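Local coordinates for GTP-binding nuclear protein GSP1 (PDB 4DJT), which binds guanine nucleotides as a Ran-family small GTPase and probably serves protein import into the nucleus and RNA export from it, at residues Lys13-Gly18 with Asp79-Gly84; Val44-His49 with Asn64-Ala69. All blocks are in the same frame, centred on the assembly; numbering follows the deposited sequence.

Overall arrangement
From the N terminus, strand 11-17 enters the centre of the GTPase sheet and leads toward the bound nucleotide. Contact 2 closes next: strand 46-54, which starts at the end of the predicted first switch region, turns back as strand 60-68, and the two pair as a beta hairpin. The chain then runs through the predicted switch II region, whose short helix 79-82 returns to strand 11-17 and closes contact 1. Contact 2 is thus nested inside the loop closed by contact 1. They join where Ile14 bonds through its backbone to Asn64 and Trp66, which makes 60-68 the neighbour of 11-17 in the sheet. Lys13 also lies against Trp66.

Contact 1: residues Lys13-Gly18 with Asp79-Gly84; sequences KICLIG and DVYYIG
The predicted switch II region of this Ran-type GTPase carries a short helical turn, Asp79-Tyr82, that is fastened here to strand 11-17, the strand leading into the phosphate-binding P-loop. Lys13 of the strand grips carbonyls of the turn and the residue after it, while Tyr81 of the turn bonds back to the strand. The lysine chain is extended throughout, with CG anti to the backbone N (chi1 170°), and this carries NZ across to the two carbonyls. Lys13 NZ gives one hydrogen bond of 2.8 Å to Ile83 O and another of 2.8 Å to Tyr81 O, the second reached from above the carbonyl plane. At the root of the same residue, a water accepts from Lys13 N and donates to Gly84 O.

Tyr81 reaches the other way along the strand. Tyr81 OH donates to Leu16 O, 2.8 Å away, in the carbonyl plane and on a lone pair, while the acceptor lies at the edge of the phenol ring. Between these polar anchors sits Cys15, whose SG lies obliquely to the Tyr81 ring, 4.6 Å from its centroid, and 3.9 Å from Tyr82 CA. Ile17 crosses Tyr82 at about a right angle, bringing CG2 to the ring edge at 3.6 Å from CE1. Beyond it, Tyr82 OH is hydrogen-bonded to Glu109 on helix 103-114, while the Lys13 ammonium also makes a cation-pi contact with Trp66. With its ammonium shared between two carbonyls, Lys13 would be expected to stabilise their partial negative charge, and the Tyr81 bond ties this predicted switch directly to the strand backbone.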
loop_
_atom_site.group_PDB
_atom_site.type_symbol
_atom_site.label_atom_id
_atom_site.label_comp_id
_atom_site.label_asym_id
_atom_site.label_seq_id
_atom_site.Cartn_x
_atom_site.Cartn_y
_atom_site.Cartn_z
ATOM N N LYS A 13 9.152 6.553 -2.055
ATOM C CA LYS A 13 8.553 5.426 -2.761
ATOM C C LYS A 13 7.897 4.488 -1.770
ATOM O O LYS A 13 8.537 4.058 -0.775
ATOM C CB LYS A 13 9.582 4.651 -3.543
ATOM C CG LYS A 13 9.060 3.326 -4.091
ATOM C CD LYS A 13 10.128 2.597 -4.854
ATOM C CE LYS A 13 9.672 1.214 -5.307
ATOM N NZ LYS A 13 10.646 0.595 -6.255
ATOM N N ILE A 14 6.678 4.057 -2.087
ATOM C CA ILE A 14 5.961 3.130 -1.210
ATOM C C ILE A 14 5.517 1.949 -2.070
ATOM O O ILE A 14 4.933 2.156 -3.141
ATOM C CB ILE A 14 4.697 3.775 -0.571
ATOM C CG1 ILE A 14 5.049 5.027 0.262
ATOM C CG2 ILE A 14 3.893 2.730 0.202
ATOM C CD1 ILE A 14 5.908 4.749 1.464
ATOM N N CYS A 15 5.722 0.730 -1.587
ATOM C CA CYS A 15 5.219 -0.471 -2.271
ATOM C C CYS A 15 3.927 -0.963 -1.682
ATOM O O CYS A 15 3.829 -1.156 -0.459
ATOM C CB CYS A 15 6.235 -1.619 -2.191
ATOM S SG CYS A 15 7.762 -1.267 -3.108
ATOM N N LEU A 16 2.941 -1.206 -2.542
ATOM C CA LEU A 16 1.751 -1.980 -2.119
ATOM C C LEU A 16 2.023 -3.449 -2.290
ATOM O O LEU A 16 2.393 -3.902 -3.363
ATOM C CB LEU A 16 0.510 -1.611 -2.938
ATOM C CG LEU A 16 0.192 -0.156 -3.033
ATOM C CD1 LEU A 16 -1.098 0.051 -3.868
ATOM C CD2 LEU A 16 0.076 0.471 -1.644
ATOM N N ILE A 17 1.789 -4.196 -1.241
ATOM C CA ILE A 17 2.004 -5.626 -1.264
ATOM C C ILE A 17 0.854 -6.356 -0.607
ATOM O O ILE A 17 0.042 -5.762 0.102
ATOM C CB ILE A 17 3.324 -5.988 -0.586
ATOM C CG1 ILE A 17 3.489 -5.278 0.751
ATOM C CG2 ILE A 17 4.462 -5.609 -1.504
ATOM C CD1 ILE A 17 4.735 -5.748 1.534
ATOM N N GLY A 18 0.790 -7.654 -0.888
ATOM C CA GLY A 18 -0.309 -8.482 -0.452
ATOM C C GLY A 18 -0.812 -9.349 -1.589
ATOM O O GLY A 18 -0.554 -9.072 -2.764
ATOM N N ASP A 79 12.851 -8.039 -7.595
ATOM C CA ASP A 79 13.504 -7.204 -6.606
ATOM C C ASP A 79 13.379 -5.724 -6.930
ATOM O O ASP A 79 13.245 -4.913 -6.029
ATOM C CB ASP A 79 14.999 -7.569 -6.485
ATOM C CG ASP A 79 15.236 -8.965 -5.867
ATOM O OD1 ASP A 79 14.276 -9.597 -5.364
ATOM O OD2 ASP A 79 16.403 -9.423 -5.880
ATOM N N VAL A 80 13.432 -5.371 -8.216
ATOM C CA VAL A 80 13.310 -3.960 -8.632
ATOM C C VAL A 80 11.980 -3.327 -8.229
ATOM O O VAL A 80 11.903 -2.121 -8.091
ATOM C CB VAL A 80 13.562 -3.758 -10.148
ATOM C CG1 VAL A 80 15.061 -3.791 -10.433
ATOM C CG2 VAL A 80 12.821 -4.799 -10.968
ATOM N N TYR A 81 10.960 -4.142 -8.017
ATOM C CA TYR A 81 9.710 -3.649 -7.460
ATOM C C TYR A 81 9.971 -3.011 -6.106
ATOM O O TYR A 81 9.462 -1.926 -5.811
ATOM C CB TYR A 81 8.680 -4.770 -7.349
ATOM C CG TYR A 81 7.290 -4.311 -6.915
ATOM C CD1 TYR A 81 6.844 -4.481 -5.609
ATOM C CD2 TYR A 81 6.419 -3.698 -7.818
ATOM C CE1 TYR A 81 5.577 -4.041 -5.208
ATOM C CE2 TYR A 81 5.169 -3.255 -7.421
ATOM C CZ TYR A 81 4.749 -3.421 -6.118
ATOM O OH TYR A 81 3.448 -3.021 -5.774
ATOM N N TYR A 82 10.750 -3.710 -5.276
ATOM C CA TYR A 82 10.994 -3.280 -3.895
ATOM C C TYR A 82 12.095 -2.225 -3.788
ATOM O O TYR A 82 12.061 -1.369 -2.904
ATOM C CB TYR A 82 11.324 -4.473 -3.024
ATOM C CG TYR A 82 10.231 -5.494 -2.959
ATOM C CD1 TYR A 82 8.973 -5.163 -2.475
ATOM C CD2 TYR A 82 10.439 -6.768 -3.355
ATOM C CE1 TYR A 82 7.967 -6.087 -2.401
ATOM C CE2 TYR A 82 9.424 -7.715 -3.279
ATOM C CZ TYR A 82 8.195 -7.355 -2.777
ATOM O OH TYR A 82 7.189 -8.276 -2.714
ATOM N N ILE A 83 13.099 -2.302 -4.661
ATOM C CA ILE A 83 14.312 -1.488 -4.493
ATOM C C ILE A 83 14.004 0.005 -4.411
ATOM O O ILE A 83 13.229 0.536 -5.197
ATOM C CB ILE A 83 15.318 -1.715 -5.639
ATOM C CG1 ILE A 83 15.960 -3.095 -5.496
ATOM C CG2 ILE A 83 16.417 -0.641 -5.615
ATOM C CD1 ILE A 83 16.913 -3.471 -6.637
ATOM N N GLY A 84 14.600 0.674 -3.443
ATOM C CA GLY A 84 14.415 2.106 -3.298
ATOM C C GLY A 84 13.193 2.507 -2.469
ATOM O O GLY A 84 12.997 3.700 -2.222
HETATM O O HOH W 1 11.874 6.180 -1.196
#

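Contact 2: residues Val44-His49 with Asn64-Ala69; sequences VGAVNH and NVWDTA
The Trp66 indole meets Val44, Ala46 and Asn48 of 44-49 obliquely. Val44 CG1 is 4.1 Å from Trp66 CZ3, Ala46 CB approaches CE3, and at the pyrrole side Asn48 OD1 comes to 3.1 Å from CD1 of the same indole. The Asn48 amide plane is turned 61° from the indole, and its oxygen makes no hydrogen bond to NE1 because the angle is poor. A chi1 of -178° swings the Asn48 amide away from its own N and over to Asn64: Asn48 ND2 donates to Asn64 OD1 over 3.0 Å, with the acceptor near the plane of the Asn48 amide but ND2 well above that of Asn64.

This is the antiparallel hairpin between the predicted first switch region and the strand ending in Asp67-Thr68-Ala69-Gly70, the DxxG motif of small GTPases. Val47 and Asp67 form a hydrogen-bonded pair, with Val47 N to Asp67 O at 3.0 Å and Asp67 N to Val47 O at 2.9 Å. His49 and Val65 form the next such pair, linked by His49 N to Val65 O at 2.8 Å and by the reciprocal bond. Beyond the last bridge, Ala46 with Thr68, the loop residues add a more bent bond, Ala69 N to Gly45 O (136°).

On the sheet face opposite Trp66, the His49 ring takes Val47 CG1 over one face and brings CD2 near Asp67 CB. Tyr194 OH bonds to both His49 NE2 and Asp67 OD2, and the latter also meets Thr25 OG1 near the magnesium ion. Helix 24-28 packs on this face through Ile28, which touches His49, Val65 and Asp67; Tyr81 of helix 79-82 packs against Val44, Ala46, Trp66 and Thr68, and strand 11-17 adjoins strand 60-68.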
loop_
_atom_site.group_PDB
_atom_site.type_symbol
_atom_site.label_atom_id
_atom_site.label_comp_id
_atom_site.label_asym_id
_atom_site.label_seq_id
_atom_site.Cartn_x
_atom_site.Cartn_y
_atom_site.Cartn_z
ATOM N N VAL A 44 9.373 -4.043 -14.686
ATOM C CA VAL A 44 8.958 -4.436 -13.355
ATOM C C VAL A 44 7.544 -4.998 -13.323
ATOM O O VAL A 44 7.283 -5.890 -12.533
ATOM C CB VAL A 44 9.103 -3.303 -12.334
ATOM C CG1 VAL A 44 8.384 -2.068 -12.790
ATOM C CG2 VAL A 44 8.540 -3.750 -10.990
ATOM N N GLY A 45 6.650 -4.508 -14.197
ATOM C CA GLY A 45 5.230 -4.881 -14.135
ATOM C C GLY A 45 4.543 -4.031 -13.050
ATOM O O GLY A 45 3.915 -4.546 -12.107
ATOM N N ALA A 46 4.727 -2.724 -13.130
ATOM C CA ALA A 46 4.207 -1.872 -12.087
ATOM C C ALA A 46 3.821 -0.513 -12.602
ATOM O O ALA A 46 4.387 -0.013 -13.565
ATOM C CB ALA A 46 5.229 -1.730 -10.968
ATOM N N VAL A 47 2.801 0.049 -11.963
ATOM C CA VAL A 47 2.381 1.409 -12.165
ATOM C C VAL A 47 2.754 2.225 -10.934
ATOM O O VAL A 47 2.456 1.830 -9.803
ATOM C CB VAL A 47 0.840 1.479 -12.355
ATOM C CG1 VAL A 47 0.334 2.923 -12.319
ATOM C CG2 VAL A 47 0.444 0.785 -13.654
ATOM N N ASN A 48 3.385 3.370 -11.154
ATOM C CA ASN A 48 3.541 4.357 -10.083
ATOM C C ASN A 48 2.391 5.333 -10.037
ATOM O O ASN A 48 2.089 5.970 -11.040
ATOM C CB ASN A 48 4.813 5.178 -10.220
ATOM C CG ASN A 48 4.961 6.159 -9.077
ATOM O OD1 ASN A 48 5.023 5.737 -7.953
ATOM N ND2 ASN A 48 4.999 7.465 -9.365
ATOM N N HIS A 49 1.811 5.497 -8.846
ATOM C CA HIS A 49 0.730 6.474 -8.568
ATOM C C HIS A 49 1.234 7.563 -7.662
ATOM O O HIS A 49 1.386 7.344 -6.468
ATOM C CB HIS A 49 -0.436 5.763 -7.869
ATOM C CG HIS A 49 -1.110 4.711 -8.698
ATOM N ND1 HIS A 49 -2.112 4.996 -9.553
ATOM C CD2 HIS A 49 -0.941 3.324 -8.740
ATOM C CE1 HIS A 49 -2.553 3.847 -10.119
ATOM N NE2 HIS A 49 -1.836 2.834 -9.621
ATOM N N ASN A 64 5.218 8.154 -4.040
ATOM C CA ASN A 64 5.174 7.467 -5.313
ATOM C C ASN A 64 4.846 6.044 -5.014
ATOM O O ASN A 64 5.718 5.269 -4.560
ATOM C CB ASN A 64 6.535 7.604 -6.019
ATOM C CG ASN A 64 6.719 8.970 -6.644
ATOM O OD1 ASN A 64 5.796 9.520 -7.285
ATOM N ND2 ASN A 64 7.924 9.539 -6.479
ATOM N N VAL A 65 3.557 5.709 -5.150
ATOM C CA VAL A 65 3.037 4.460 -4.662
ATOM C C VAL A 65 2.990 3.445 -5.818
ATOM O O VAL A 65 2.335 3.670 -6.814
ATOM C CB VAL A 65 1.621 4.636 -4.025
ATOM C CG1 VAL A 65 1.191 3.328 -3.358
ATOM C CG2 VAL A 65 1.624 5.784 -3.045
ATOM N N TRP A 66 3.781 2.369 -5.708
ATOM C CA TRP A 66 3.846 1.333 -6.747
ATOM C C TRP A 66 2.830 0.286 -6.541
ATOM O O TRP A 66 2.650 -0.202 -5.416
ATOM C CB TRP A 66 5.221 0.687 -6.766
ATOM C CG TRP A 66 6.257 1.576 -7.368
ATOM C CD1 TRP A 66 6.331 2.957 -7.298
ATOM C CD2 TRP A 66 7.413 1.172 -8.154
ATOM N NE1 TRP A 66 7.404 3.410 -8.008
ATOM C CE2 TRP A 66 8.106 2.387 -8.514
ATOM C CE3 TRP A 66 7.932 -0.055 -8.566
ATOM C CZ2 TRP A 66 9.266 2.374 -9.276
ATOM C CZ3 TRP A 66 9.098 -0.062 -9.320
ATOM C CH2 TRP A 66 9.755 1.124 -9.664
ATOM N N ASP A 67 2.150 -0.076 -7.613
ATOM C CA ASP A 67 1.150 -1.162 -7.598
ATOM C C ASP A 67 1.549 -2.125 -8.668
ATOM O O ASP A 67 2.082 -1.704 -9.695
ATOM C CB ASP A 67 -0.242 -0.606 -7.929
ATOM C CG ASP A 67 -1.351 -1.644 -7.828
ATOM O OD1 ASP A 67 -1.201 -2.566 -7.023
ATOM O OD2 ASP A 67 -2.426 -1.471 -8.511
ATOM N N THR A 68 1.233 -3.400 -8.489
ATOM C CA THR A 68 1.527 -4.390 -9.498
ATOM C C THR A 68 0.459 -4.361 -10.609
ATOM O O THR A 68 -0.557 -3.707 -10.493
ATOM C CB THR A 68 1.518 -5.818 -8.947
ATOM O OG1 THR A 68 0.153 -6.243 -8.733
ATOM C CG2 THR A 68 2.338 -5.932 -7.692
ATOM N N ALA A 69 0.751 -5.068 -11.699
ATOM C CA ALA A 69 -0.230 -5.309 -12.763
ATOM C C ALA A 69 -0.874 -6.725 -12.647
ATOM O O ALA A 69 -1.420 -7.244 -13.614
ATOM C CB ALA A 69 0.463 -5.137 -14.127
#